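Local atomic coordinates of acyl-CoA dehydrogenase domain protein Tcur3481 (Thermomonospora curvata, PDB entry 6WY9), a protein that binds a flavin adenine dinucleotide cofactor and probably has acyl-CoA dehydrogenase activity. Residues B[37-42]-B[84-89]; B[118-123]-B[158-163]; B[122-127]-B[151-156]; B[185-190]-B[199-204]. All coordinates share one frame; numbering follows the deposited sequence.

In the fold
Contacts 1 and 3 are buried, whereas contacts 2 and 4 are only partly so. Contact 1 joins two loops that lead into helices, mainly by proline packing and one backbone bond. The other three belong to the beta region. Contact 2 pairs strands 118-122 and 160-169 in parallel and adds an arginine reaching a loop. Contact 3 starts from the same stretch as contact 2, the two sharing Ala-122 and Leu-123. It combines a salt bridge, waters, one backbone bond and methyl packing. Contact 4 is a regular antiparallel hairpin with exposed residues on one face. Strand 197-203 of contact 4 pairs with strand 144-154 of contact 3. Glu-41 of contact 1 and Arg-118 of contact 2 form a salt bridge.

Contact 1: B[37-42]-B[84-89]; sequences SRIDET and PVPLWP
Asp-40 and Pro-84 make the polar link of this contact. Asp-40 N donates to Pro-84 O over 2.9 Å. Packing is closest around this bond. Pro-84 CB is 3.8 Å from Arg-38 O. Val-85 CG1 comes within 3.4 Å of Asp-40 O. Ile-39 crosses Pro-86 at about a right angle. Its CG2 branch lies 3.8 Å from Pro-86 CD, and its CD1 is 4.2 Å from Pro-86 CG. CG1 of Ile-39 is anti to its carbonyl carbon (chi1 -65°), which places CG2 anti to the backbone N and against the proline ring. Both segments are loops running into helices of the N-terminal helical domain of the acyl-CoA dehydrogenase fold. Asp-40 is the N-cap of helix 41-49, and its OD1 accepts a weak bond from Thr-42 N and a further one from Leu-43 N. The same oxygen has a salt bridge to Arg-28. Pro-86 is the N-cap residue of helix 87-100 and the centre of an inverse gamma turn. The looser side is that of Arg-38 and Ser-37, both partly exposed. The Arg-38 side chain leads away from the proline segment. Its guanidinium is held by Ser-35 O, Arg-195 O and the carboxylate of Glu-191. Ser-37 closes an ST turn, its OG accepting from Ile-39 N, and does not reach the proline segment.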
loop_
_atom_site.group_PDB
_atom_site.type_symbol
_atom_site.label_atom_id
_atom_site.label_comp_id
_atom_site.label_asym_id
_atom_site.label_seq_id
_atom_site.Cartn_x
_atom_site.Cartn_y
_atom_site.Cartn_z
ATOM N N SER B 37 -30.208 23.738 -5.738
ATOM C CA SER B 37 -30.516 22.322 -5.714
ATOM C C SER B 37 -29.298 21.462 -5.976
ATOM O O SER B 37 -29.322 20.268 -5.642
ATOM C CB SER B 37 -31.573 21.996 -6.772
ATOM O OG SER B 37 -30.965 22.045 -8.062
ATOM N N ARG B 38 -28.265 22.026 -6.611
ATOM C CA ARG B 38 -27.133 21.263 -7.143
ATOM C C ARG B 38 -27.581 20.166 -8.118
ATOM O O ARG B 38 -26.853 19.197 -8.344
ATOM C CB ARG B 38 -26.294 20.666 -5.994
ATOM C CG ARG B 38 -26.013 21.713 -4.902
ATOM C CD ARG B 38 -25.156 22.795 -5.553
ATOM N NE ARG B 38 -24.885 23.945 -4.687
ATOM C CZ ARG B 38 -23.881 24.007 -3.808
ATOM N NH1 ARG B 38 -23.080 22.950 -3.620
ATOM N NH2 ARG B 38 -23.675 25.114 -3.101
ATOM N N ILE B 39 -28.749 20.312 -8.743
ATOM C CA ILE B 39 -29.281 19.306 -9.655
ATOM C C ILE B 39 -29.566 19.961 -11.002
ATOM O O ILE B 39 -30.272 20.983 -11.072
ATOM C CB ILE B 39 -30.578 18.671 -9.118
ATOM C CG1 ILE B 39 -30.308 17.859 -7.822
ATOM C CG2 ILE B 39 -31.204 17.817 -10.233
ATOM C CD1 ILE B 39 -31.566 17.256 -7.146
ATOM N N ASP B 40 -29.123 19.324 -12.073
ATOM C CA ASP B 40 -29.345 19.879 -13.403
ATOM C C ASP B 40 -30.675 19.338 -13.902
ATOM O O ASP B 40 -30.760 18.184 -14.341
ATOM C CB ASP B 40 -28.199 19.510 -14.332
ATOM C CG ASP B 40 -28.300 20.151 -15.711
ATOM O OD1 ASP B 40 -29.384 20.612 -16.116
ATOM O OD2 ASP B 40 -27.239 20.204 -16.386
ATOM N N GLU B 41 -31.697 20.193 -13.870
ATOM C CA GLU B 41 -33.043 19.773 -14.250
ATOM C C GLU B 41 -33.158 19.609 -15.757
ATOM O O GLU B 41 -34.029 18.870 -16.242
ATOM C CB GLU B 41 -34.068 20.790 -13.765
ATOM C CG GLU B 41 -34.107 20.970 -12.281
ATOM C CD GLU B 41 -34.657 19.751 -11.550
ATOM O OE1 GLU B 41 -35.285 18.875 -12.188
ATOM O OE2 GLU B 41 -34.448 19.677 -10.324
ATOM N N THR B 42 -32.320 20.332 -16.508
ATOM C CA THR B 42 -32.318 20.182 -17.957
ATOM C C THR B 42 -31.777 18.813 -18.338
ATOM O O THR B 42 -32.380 18.087 -19.140
ATOM C CB THR B 42 -31.485 21.304 -18.591
ATOM O OG1 THR B 42 -32.053 22.561 -18.184
ATOM C CG2 THR B 42 -31.570 21.199 -20.140
ATOM N N PRO B 84 -24.129 16.253 -12.756
ATOM C CA PRO B 84 -24.909 16.475 -11.516
ATOM C C PRO B 84 -26.402 16.179 -11.636
ATOM O O PRO B 84 -27.249 17.073 -11.727
ATOM C CB PRO B 84 -24.642 17.958 -11.223
ATOM C CG PRO B 84 -24.500 18.586 -12.617
ATOM C CD PRO B 84 -23.671 17.532 -13.353
ATOM N N VAL B 85 -26.758 14.894 -11.590
ATOM C CA VAL B 85 -28.172 14.484 -11.491
ATOM C C VAL B 85 -28.274 13.305 -10.531
ATOM O O VAL B 85 -27.388 12.459 -10.466
ATOM C CB VAL B 85 -28.767 14.068 -12.865
ATOM C CG1 VAL B 85 -29.263 15.252 -13.656
ATOM C CG2 VAL B 85 -27.746 13.264 -13.694
ATOM N N PRO B 86 -29.403 13.215 -9.790
ATOM C CA PRO B 86 -29.493 12.151 -8.758
ATOM C C PRO B 86 -29.976 10.816 -9.328
ATOM O O PRO B 86 -31.051 10.302 -8.980
ATOM C CB PRO B 86 -30.488 12.756 -7.767
ATOM C CG PRO B 86 -31.516 13.396 -8.718
ATOM C CD PRO B 86 -30.612 14.068 -9.795
ATOM N N LEU B 87 -29.189 10.241 -10.241
ATOM C CA LEU B 87 -29.637 9.002 -10.872
ATOM C C LEU B 87 -29.618 7.836 -9.881
ATOM O O LEU B 87 -30.583 7.064 -9.806
ATOM C CB LEU B 87 -28.769 8.694 -12.100
ATOM C CG LEU B 87 -29.006 9.573 -13.339
ATOM C CD1 LEU B 87 -27.846 9.338 -14.372
ATOM C CD2 LEU B 87 -30.357 9.305 -13.993
ATOM N N TRP B 88 -28.533 7.688 -9.103
ATOM C CA TRP B 88 -28.582 6.471 -8.292
ATOM C C TRP B 88 -29.623 6.585 -7.175
ATOM O O TRP B 88 -30.371 5.620 -6.960
ATOM C CB TRP B 88 -27.184 6.044 -7.772
ATOM C CG TRP B 88 -26.609 6.775 -6.585
ATOM C CD1 TRP B 88 -25.682 7.794 -6.606
ATOM C CD2 TRP B 88 -26.892 6.523 -5.193
ATOM N NE1 TRP B 88 -25.402 8.197 -5.317
ATOM C CE2 TRP B 88 -26.145 7.452 -4.439
ATOM C CE3 TRP B 88 -27.748 5.641 -4.520
ATOM C CZ2 TRP B 88 -26.199 7.494 -3.028
ATOM C CZ3 TRP B 88 -27.804 5.686 -3.134
ATOM C CH2 TRP B 88 -27.034 6.603 -2.405
ATOM N N PRO B 89 -29.801 7.727 -6.496
ATOM C CA PRO B 89 -30.878 7.758 -5.480
ATOM C C PRO B 89 -32.256 7.486 -6.074
ATOM O O PRO B 89 -33.009 6.665 -5.540
ATOM C CB PRO B 89 -30.762 9.168 -4.871
ATOM C CG PRO B 89 -29.322 9.582 -5.143
ATOM C CD PRO B 89 -29.054 9.001 -6.540
#

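Contact 2: B[118-123]-B[158-163]; sequences RLTVAL and TGAAHL
The Arg-118 guanidinium meets Thr-158 and Gly-159 with different parts of its surface. Thr-158 O lies at its edge and takes a bond from NH2 of 2.9 Å, only 2° out of the guanidinium plane. A water also sits at the edge, accepting from NE of Arg-118. Gly-159 O lies over one face. The side chain is bent at chi3 (-58°), which turns the group toward the 158-159 loop. Its strongest polar partner is Glu-41, a salt bridge through NH1, and it also makes a cation-pi contact with Trp-44. With a leucine here, Glu-41 would probably be left without its charged mate and Thr-158 O without its arginine donor. The His-162 ring meets Leu-119 at its edge, with Leu-119 CD2 3.7 Å from CD2 of the histidine. The same methyl comes nearer still to His-162 CB, at 3.3 Å. The ring nitrogens bond elsewhere, ND1 to Asp-179 and NE2 to Arg-117. The backbones form a parallel strand pair, 118-122 beside 160-169, in the beta domain of the acyl-CoA dehydrogenase fold. Thr-120 N donates to His-162 O at 3.2 Å. Arg-118 O accepts from Ala-161 N at 2.9 Å. A second water joins Arg-118 N to Gly-159 O. Thr-120 and Leu-163 lie side by side on one face, with Thr-120 CG2 3.8 Å from Leu-163 CG. Thr-120 OG1 bonds instead to Pro-155 O. His-162 N is buried with no partner.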
loop_
_atom_site.group_PDB
_atom_site.type_symbol
_atom_site.label_atom_id
_atom_site.label_comp_id
_atom_site.label_asym_id
_atom_site.label_seq_id
_atom_site.Cartn_x
_atom_site.Cartn_y
_atom_site.Cartn_z
ATOM N N ARG B 118 -39.063 12.313 -8.877
ATOM C CA ARG B 118 -37.766 11.851 -8.396
ATOM C C ARG B 118 -37.916 11.334 -6.974
ATOM O O ARG B 118 -38.883 11.640 -6.270
ATOM C CB ARG B 118 -36.705 12.947 -8.434
ATOM C CG ARG B 118 -36.409 13.484 -9.860
ATOM C CD ARG B 118 -35.063 14.188 -9.944
ATOM N NE ARG B 118 -34.915 15.316 -9.013
ATOM C CZ ARG B 118 -35.022 16.593 -9.379
ATOM N NH1 ARG B 118 -35.280 16.894 -10.648
ATOM N NH2 ARG B 118 -34.881 17.573 -8.484
ATOM N N LEU B 119 -36.914 10.571 -6.559
ATOM C CA LEU B 119 -36.898 9.915 -5.266
ATOM C C LEU B 119 -35.515 10.087 -4.681
ATOM O O LEU B 119 -34.570 10.480 -5.374
ATOM C CB LEU B 119 -37.227 8.425 -5.391
ATOM C CG LEU B 119 -38.585 8.215 -6.060
ATOM C CD1 LEU B 119 -38.645 6.823 -6.635
ATOM C CD2 LEU B 119 -39.576 8.377 -4.965
ATOM N N THR B 120 -35.391 9.782 -3.395
ATOM C CA THR B 120 -34.062 9.550 -2.850
ATOM C C THR B 120 -34.187 8.471 -1.786
ATOM O O THR B 120 -35.282 7.993 -1.474
ATOM C CB THR B 120 -33.426 10.854 -2.316
ATOM O OG1 THR B 120 -32.106 10.578 -1.838
ATOM C CG2 THR B 120 -34.283 11.466 -1.178
ATOM N N VAL B 121 -33.035 8.058 -1.260
ATOM C CA VAL B 121 -32.979 7.023 -0.244
ATOM C C VAL B 121 -32.221 7.565 0.958
ATOM O O VAL B 121 -31.204 8.260 0.805
ATOM C CB VAL B 121 -32.317 5.748 -0.793
ATOM C CG1 VAL B 121 -33.101 5.301 -2.001
ATOM C CG2 VAL B 121 -30.821 6.008 -1.180
ATOM N N ALA B 122 -32.715 7.220 2.141
ATOM C CA ALA B 122 -32.189 7.661 3.430
ATOM C C ALA B 122 -31.755 6.390 4.154
ATOM O O ALA B 122 -32.524 5.779 4.894
ATOM C CB ALA B 122 -33.246 8.466 4.220
ATOM N N LEU B 123 -30.505 5.990 3.907
ATOM C CA LEU B 123 -29.958 4.726 4.357
ATOM C C LEU B 123 -28.884 4.920 5.406
ATOM O O LEU B 123 -28.361 3.926 5.902
ATOM C CB LEU B 123 -29.373 3.946 3.148
ATOM C CG LEU B 123 -30.375 3.683 2.011
ATOM C CD1 LEU B 123 -29.680 2.978 0.836
ATOM C CD2 LEU B 123 -31.492 2.793 2.598
ATOM N N THR B 158 -33.395 17.851 -2.859
ATOM C CA THR B 158 -34.227 18.879 -3.466
ATOM C C THR B 158 -35.010 18.320 -4.657
ATOM O O THR B 158 -34.439 17.709 -5.576
ATOM C CB THR B 158 -33.371 20.079 -3.912
ATOM O OG1 THR B 158 -32.499 20.429 -2.836
ATOM C CG2 THR B 158 -34.259 21.312 -4.227
ATOM N N GLY B 159 -36.318 18.575 -4.648
ATOM C CA GLY B 159 -37.226 18.105 -5.673
ATOM C C GLY B 159 -37.648 16.649 -5.564
ATOM O O GLY B 159 -38.432 16.196 -6.400
ATOM N N ALA B 160 -37.155 15.889 -4.595
ATOM C CA ALA B 160 -37.592 14.500 -4.445
ATOM C C ALA B 160 -38.997 14.472 -3.838
ATOM O O ALA B 160 -39.253 15.144 -2.836
ATOM C CB ALA B 160 -36.613 13.717 -3.579
ATOM N N ALA B 161 -39.915 13.725 -4.463
ATOM C CA ALA B 161 -41.301 13.686 -3.987
ATOM C C ALA B 161 -41.509 12.629 -2.893
ATOM O O ALA B 161 -42.437 12.741 -2.078
ATOM C CB ALA B 161 -42.248 13.438 -5.163
ATOM N N HIS B 162 -40.654 11.611 -2.856
ATOM C CA HIS B 162 -40.760 10.510 -1.920
ATOM C C HIS B 162 -39.364 10.025 -1.586
ATOM O O HIS B 162 -38.439 10.162 -2.390
ATOM C CB HIS B 162 -41.561 9.334 -2.481
ATOM C CG HIS B 162 -42.748 9.738 -3.291
ATOM N ND1 HIS B 162 -43.986 9.954 -2.734
ATOM C CD2 HIS B 162 -42.889 9.948 -4.619
ATOM C CE1 HIS B 162 -44.843 10.289 -3.684
ATOM N NE2 HIS B 162 -44.203 10.287 -4.840
ATOM N N LEU B 163 -39.233 9.448 -0.394
ATOM C CA LEU B 163 -37.991 8.891 0.119
ATOM C C LEU B 163 -38.233 7.468 0.603
ATOM O O LEU B 163 -39.250 7.190 1.242
ATOM C CB LEU B 163 -37.454 9.700 1.303
ATOM C CG LEU B 163 -37.273 11.215 1.217
ATOM C CD1 LEU B 163 -38.595 11.897 1.522
ATOM C CD2 LEU B 163 -36.189 11.649 2.222
HETATM O O HOH W 1 -34.405 15.132 -6.471
HETATM O O HOH W 2 -40.285 14.584 -7.721
#

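Contact 3: B[122-127]-B[151-156]; sequences ALEEFG and KAVVPS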
loop_
_atom_site.group_PDB
_atom_site.type_symbol
_atom_site.label_atom_id
_atom_site.label_comp_id
_atom_site.label_asym_id
_atom_site.label_seq_id
_atom_site.Cartn_x
_atom_site.Cartn_y
_atom_site.Cartn_z
ATOM N N ALA B 122 -32.715 7.220 2.141
ATOM C CA ALA B 122 -32.189 7.661 3.430
ATOM C C ALA B 122 -31.755 6.390 4.154
ATOM O O ALA B 122 -32.524 5.779 4.894
ATOM C CB ALA B 122 -33.246 8.466 4.220
ATOM N N LEU B 123 -30.505 5.990 3.907
ATOM C CA LEU B 123 -29.958 4.726 4.357
ATOM C C LEU B 123 -28.884 4.920 5.406
ATOM O O LEU B 123 -28.361 3.926 5.902
ATOM C CB LEU B 123 -29.373 3.946 3.148
ATOM C CG LEU B 123 -30.375 3.683 2.011
ATOM C CD1 LEU B 123 -29.680 2.978 0.836
ATOM C CD2 LEU B 123 -31.492 2.793 2.598
ATOM N N GLU B 124 -28.520 6.168 5.743
ATOM C CA GLU B 124 -27.418 6.396 6.665
ATOM C C GLU B 124 -27.847 7.203 7.887
ATOM O O GLU B 124 -28.823 7.963 7.844
ATOM C CB GLU B 124 -26.260 7.089 5.936
ATOM C CG GLU B 124 -25.609 6.158 4.898
ATOM C CD GLU B 124 -24.566 6.908 4.046
ATOM O OE1 GLU B 124 -24.944 7.794 3.247
ATOM O OE2 GLU B 124 -23.357 6.630 4.223
ATOM N N GLU B 125 -27.051 7.055 8.962
ATOM C CA GLU B 125 -27.242 7.708 10.250
ATOM C C GLU B 125 -25.906 8.194 10.806
ATOM O O GLU B 125 -24.847 7.628 10.513
ATOM C CB GLU B 125 -27.939 6.769 11.289
ATOM C CG GLU B 125 -29.418 6.500 10.882
ATOM C CD GLU B 125 -30.113 5.453 11.741
ATOM O OE1 GLU B 125 -29.449 4.886 12.644
ATOM O OE2 GLU B 125 -31.313 5.187 11.495
ATOM N N PHE B 126 -25.961 9.240 11.636
ATOM C CA PHE B 126 -24.732 9.741 12.245
ATOM C C PHE B 126 -24.189 8.754 13.274
ATOM O O PHE B 126 -24.941 8.041 13.945
ATOM C CB PHE B 126 -24.973 11.101 12.897
ATOM C CG PHE B 126 -25.188 12.220 11.884
ATOM C CD1 PHE B 126 -24.169 12.585 11.018
ATOM C CD2 PHE B 126 -26.410 12.896 11.800
ATOM C CE1 PHE B 126 -24.347 13.616 10.066
ATOM C CE2 PHE B 126 -26.590 13.919 10.853
ATOM C CZ PHE B 126 -25.565 14.276 10.000
ATOM N N GLY B 127 -22.856 8.704 13.377
ATOM C CA GLY B 127 -22.207 7.943 14.436
ATOM C C GLY B 127 -21.788 6.588 13.922
ATOM O O GLY B 127 -21.184 6.476 12.814
ATOM N N LYS B 151 -32.034 10.766 10.028
ATOM C CA LYS B 151 -31.149 10.149 9.045
ATOM C C LYS B 151 -30.145 11.188 8.568
ATOM O O LYS B 151 -30.441 12.392 8.534
ATOM C CB LYS B 151 -31.914 9.593 7.836
ATOM C CG LYS B 151 -33.157 8.807 8.191
ATOM C CD LYS B 151 -32.839 7.503 8.985
ATOM C CE LYS B 151 -32.122 6.439 8.113
ATOM N NZ LYS B 151 -31.874 5.216 8.919
ATOM N N ALA B 152 -28.961 10.724 8.211
ATOM C CA ALA B 152 -27.859 11.614 7.884
ATOM C C ALA B 152 -27.722 11.807 6.376
ATOM O O ALA B 152 -27.742 10.840 5.607
ATOM C CB ALA B 152 -26.538 11.048 8.450
ATOM N N VAL B 153 -27.474 13.060 5.970
ATOM C CA VAL B 153 -26.950 13.364 4.641
ATOM C C VAL B 153 -27.685 12.567 3.570
ATOM O O VAL B 153 -27.077 11.839 2.772
ATOM C CB VAL B 153 -25.414 13.138 4.530
ATOM C CG1 VAL B 153 -24.627 14.216 5.312
ATOM C CG2 VAL B 153 -24.963 11.712 4.929
ATOM N N VAL B 154 -28.990 12.748 3.509
ATOM C CA VAL B 154 -29.796 12.163 2.444
ATOM C C VAL B 154 -29.465 12.843 1.125
ATOM O O VAL B 154 -29.567 14.074 1.033
ATOM C CB VAL B 154 -31.289 12.313 2.784
ATOM C CG1 VAL B 154 -32.151 11.759 1.658
ATOM C CG2 VAL B 154 -31.539 11.650 4.136
ATOM N N PRO B 155 -29.071 12.105 0.087
ATOM C CA PRO B 155 -28.493 12.758 -1.092
ATOM C C PRO B 155 -29.568 13.401 -1.944
ATOM O O PRO B 155 -30.693 12.901 -2.048
ATOM C CB PRO B 155 -27.805 11.607 -1.843
ATOM C CG PRO B 155 -28.661 10.371 -1.437
ATOM C CD PRO B 155 -28.963 10.639 0.035
ATOM N N SER B 156 -29.217 14.544 -2.534
ATOM C CA SER B 156 -30.003 15.142 -3.604
ATOM C C SER B 156 -31.476 15.271 -3.212
ATOM O O SER B 156 -32.397 14.965 -3.982
ATOM C CB SER B 156 -29.805 14.344 -4.893
ATOM O OG SER B 156 -28.424 14.335 -5.239
HETATM O O HOH W 3 -29.397 3.997 8.587
HETATM O O HOH W 4 -29.376 8.710 4.821
HETATM O O HOH W 5 -27.357 9.092 2.975
#
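Lys-151 curls back over Ala-122 to reach Glu-125. The bends at chi2 (-65°) and chi3 (-69°) fold its chain so that CE passes 3.3 Å from Ala-122 O. Its NZ then forms a short salt bridge of 2.6 Å with Glu-125 OE2. The carboxylate oxygen is met on its anti side, 35° out of plane. NZ also donates to Ser-166 O and to a water that bonds weakly to Leu-123 O. With an alanine here, Glu-125 would probably lose its cationic mate and Ser-166 O its lysine donor. Ala-152 packs on Phe-126. Its CB sits 3.5 Å from the ring centroid, nearly over the centre of one face, a CH-pi contact. Its N donates to Glu-124 O over 2.8 Å. Ala-122 meets the other end of the strand, with CB 3.6 Å from Val-154 CG2. Val-153 and Val-154 both face Gly-199, a G1 beta bulge in strand 144-154. Two further waters bridge the segments. One links Glu-124 N to Ala-152 O, and the other contacts Glu-124 OE1 and Val-153 O. Glu-124 OE2 bonds to Leu-344 N and forms a salt bridge with a basic side chain on the chain of another protein in the assembly. Glu-125 is held further by the backbone N of Gly-135 and Cys-136. This chemistry implies that the irregular chain after strand 118-122 is tied to the sheet by a salt bridge, one direct backbone bond and bridging waters, with methyl groups packed between.

Contact 4: B[185-190]-B[199-204]; sequences LSWERT and GNLTLD
Thr-202 N donates to Ser-186 O over 2.7 Å, the shortest bond between these strands. The return bond, Ser-186 N to Thr-202 O, is 2.9 Å. Glu-188 and Asn-200 form a second hydrogen-bonded pair, again with two backbone bonds. Leu-185, Trp-187, Leu-201 and Leu-203 lie on one face, shared with Arg-189 and Gly-199. Leu-185 CD1 comes 3.3 Å from Leu-201 CD2, tighter than usual carbon contact, and lies 3.8 Å from Leu-203 CG. CG of Leu-201 sits away from the staggered positions (chi1 -125°). Trp-187 CE3 is 3.8 Å from that same CD2 of Leu-201, approached obliquely. At Gly-199 a side chain would come close to the indole. Ser-186, Glu-188, Asn-200 and Thr-202 occupy the other face. Thr-190 meets Asn-200 at about a right angle, CG2 lying 3.5 Å from OD1. OD1 accepts from Val-153 N, while Asn-200 ND2 and Thr-190 OG1 bond to the backbone of a chain of another protein in the assembly. The two strands are the arms of a beta hairpin. Strand 197-203 also pairs antiparallel with strand 144-154, where Leu-203 packs on Leu-147 and Lys-151. Trp-187 lies on Ile-157 in the loop between strands 144-154 and 160-169.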
loop_
_atom_site.group_PDB
_atom_site.type_symbol
_atom_site.label_atom_id
_atom_site.label_comp_id
_atom_site.label_asym_id
_atom_site.label_seq_id
_atom_site.Cartn_x
_atom_site.Cartn_y
_atom_site.Cartn_z
ATOM N N LEU B 185 -42.094 15.434 9.100
ATOM C CA LEU B 185 -40.836 15.269 8.390
ATOM C C LEU B 185 -40.193 16.633 8.200
ATOM O O LEU B 185 -40.857 17.566 7.742
ATOM C CB LEU B 185 -41.084 14.607 7.039
ATOM C CG LEU B 185 -39.872 14.289 6.198
ATOM C CD1 LEU B 185 -39.211 13.069 6.828
ATOM C CD2 LEU B 185 -40.344 14.014 4.793
ATOM N N SER B 186 -38.910 16.765 8.531
ATOM C CA SER B 186 -38.249 18.023 8.200
ATOM C C SER B 186 -36.790 17.747 7.905
ATOM O O SER B 186 -36.247 16.709 8.303
ATOM C CB SER B 186 -38.403 19.055 9.322
ATOM O OG SER B 186 -37.728 18.636 10.486
ATOM N N TRP B 187 -36.141 18.659 7.182
ATOM C CA TRP B 187 -34.705 18.442 7.048
ATOM C C TRP B 187 -33.938 19.752 7.061
ATOM O O TRP B 187 -34.496 20.837 6.910
ATOM C CB TRP B 187 -34.343 17.615 5.806
ATOM C CG TRP B 187 -34.765 18.181 4.516
ATOM C CD1 TRP B 187 -34.063 19.068 3.740
ATOM C CD2 TRP B 187 -35.956 17.866 3.789
ATOM N NE1 TRP B 187 -34.759 19.342 2.586
ATOM C CE2 TRP B 187 -35.923 18.616 2.588
ATOM C CE3 TRP B 187 -37.052 17.035 4.036
ATOM C CZ2 TRP B 187 -36.953 18.563 1.640
ATOM C CZ3 TRP B 187 -38.077 16.982 3.090
ATOM C CH2 TRP B 187 -38.016 17.740 1.909
ATOM N N GLU B 188 -32.645 19.621 7.326
ATOM C CA GLU B 188 -31.685 20.703 7.191
ATOM C C GLU B 188 -30.804 20.420 5.983
ATOM O O GLU B 188 -30.193 19.348 5.888
ATOM C CB GLU B 188 -30.816 20.835 8.446
ATOM C CG GLU B 188 -31.559 21.357 9.663
ATOM C CD GLU B 188 -30.681 21.488 10.910
ATOM O OE1 GLU B 188 -29.583 20.903 10.971
ATOM O OE2 GLU B 188 -31.110 22.189 11.846
ATOM N N ARG B 189 -30.733 21.379 5.069
ATOM C CA ARG B 189 -29.822 21.242 3.941
ATOM C C ARG B 189 -28.375 21.216 4.437
ATOM O O ARG B 189 -28.004 21.948 5.359
ATOM C CB ARG B 189 -30.045 22.390 2.980
ATOM C CG ARG B 189 -31.459 22.389 2.422
ATOM C CD ARG B 189 -31.891 23.736 1.838
ATOM N NE ARG B 189 -30.850 24.411 1.053
ATOM C CZ ARG B 189 -30.651 24.219 -0.249
ATOM N NH1 ARG B 189 -31.424 23.347 -0.907
ATOM N NH2 ARG B 189 -29.684 24.893 -0.897
ATOM N N THR B 190 -27.552 20.367 3.830
ATOM C CA THR B 190 -26.148 20.280 4.224
ATOM C C THR B 190 -25.317 19.993 2.976
ATOM O O THR B 190 -25.635 19.085 2.204
ATOM C CB THR B 190 -25.948 19.208 5.324
ATOM O OG1 THR B 190 -24.608 19.245 5.828
ATOM C CG2 THR B 190 -26.274 17.802 4.844
ATOM N N GLY B 199 -29.650 16.336 2.775
ATOM C CA GLY B 199 -30.528 16.774 3.854
ATOM C C GLY B 199 -30.305 15.903 5.092
ATOM O O GLY B 199 -30.248 14.674 4.978
ATOM N N ASN B 200 -30.108 16.516 6.258
ATOM C CA ASN B 200 -30.166 15.780 7.525
ATOM C C ASN B 200 -31.641 15.740 7.921
ATOM O O ASN B 200 -32.260 16.784 8.131
ATOM C CB ASN B 200 -29.293 16.427 8.600
ATOM C CG ASN B 200 -27.806 16.508 8.190
ATOM O OD1 ASN B 200 -27.309 15.649 7.467
ATOM N ND2 ASN B 200 -27.096 17.530 8.668
ATOM N N LEU B 201 -32.207 14.538 7.953
ATOM C CA LEU B 201 -33.646 14.315 7.993
ATOM C C LEU B 201 -34.101 14.087 9.436
ATOM O O LEU B 201 -33.522 13.247 10.138
ATOM C CB LEU B 201 -33.958 13.081 7.142
ATOM C CG LEU B 201 -34.946 13.036 5.976
ATOM C CD1 LEU B 201 -35.416 11.571 5.803
ATOM C CD2 LEU B 201 -36.131 14.029 6.164
ATOM N N THR B 202 -35.108 14.835 9.895
ATOM C CA THR B 202 -35.736 14.570 11.191
ATOM C C THR B 202 -37.137 14.016 10.959
ATOM O O THR B 202 -37.933 14.614 10.220
ATOM C CB THR B 202 -35.807 15.824 12.086
ATOM O OG1 THR B 202 -34.492 16.214 12.498
ATOM C CG2 THR B 202 -36.609 15.537 13.349
ATOM N N LEU B 203 -37.444 12.881 11.596
ATOM C CA LEU B 203 -38.740 12.227 11.468
ATOM C C LEU B 203 -39.399 12.180 12.837
ATOM O O LEU B 203 -38.882 11.550 13.762
ATOM C CB LEU B 203 -38.589 10.817 10.900
ATOM C CG LEU B 203 -37.913 10.721 9.543
ATOM C CD1 LEU B 203 -36.513 10.223 9.724
ATOM C CD2 LEU B 203 -38.681 9.745 8.674
ATOM N N ASP B 204 -40.538 12.838 12.974
ATOM C CA ASP B 204 -41.250 12.817 14.248
ATOM C C ASP B 204 -42.593 12.139 13.977
ATOM O O ASP B 204 -43.550 12.783 13.530
ATOM C CB ASP B 204 -41.364 14.229 14.789
ATOM C CG ASP B 204 -42.216 14.324 16.021
ATOM O OD1 ASP B 204 -42.625 13.287 16.589
ATOM O OD2 ASP B 204 -42.495 15.478 16.405
#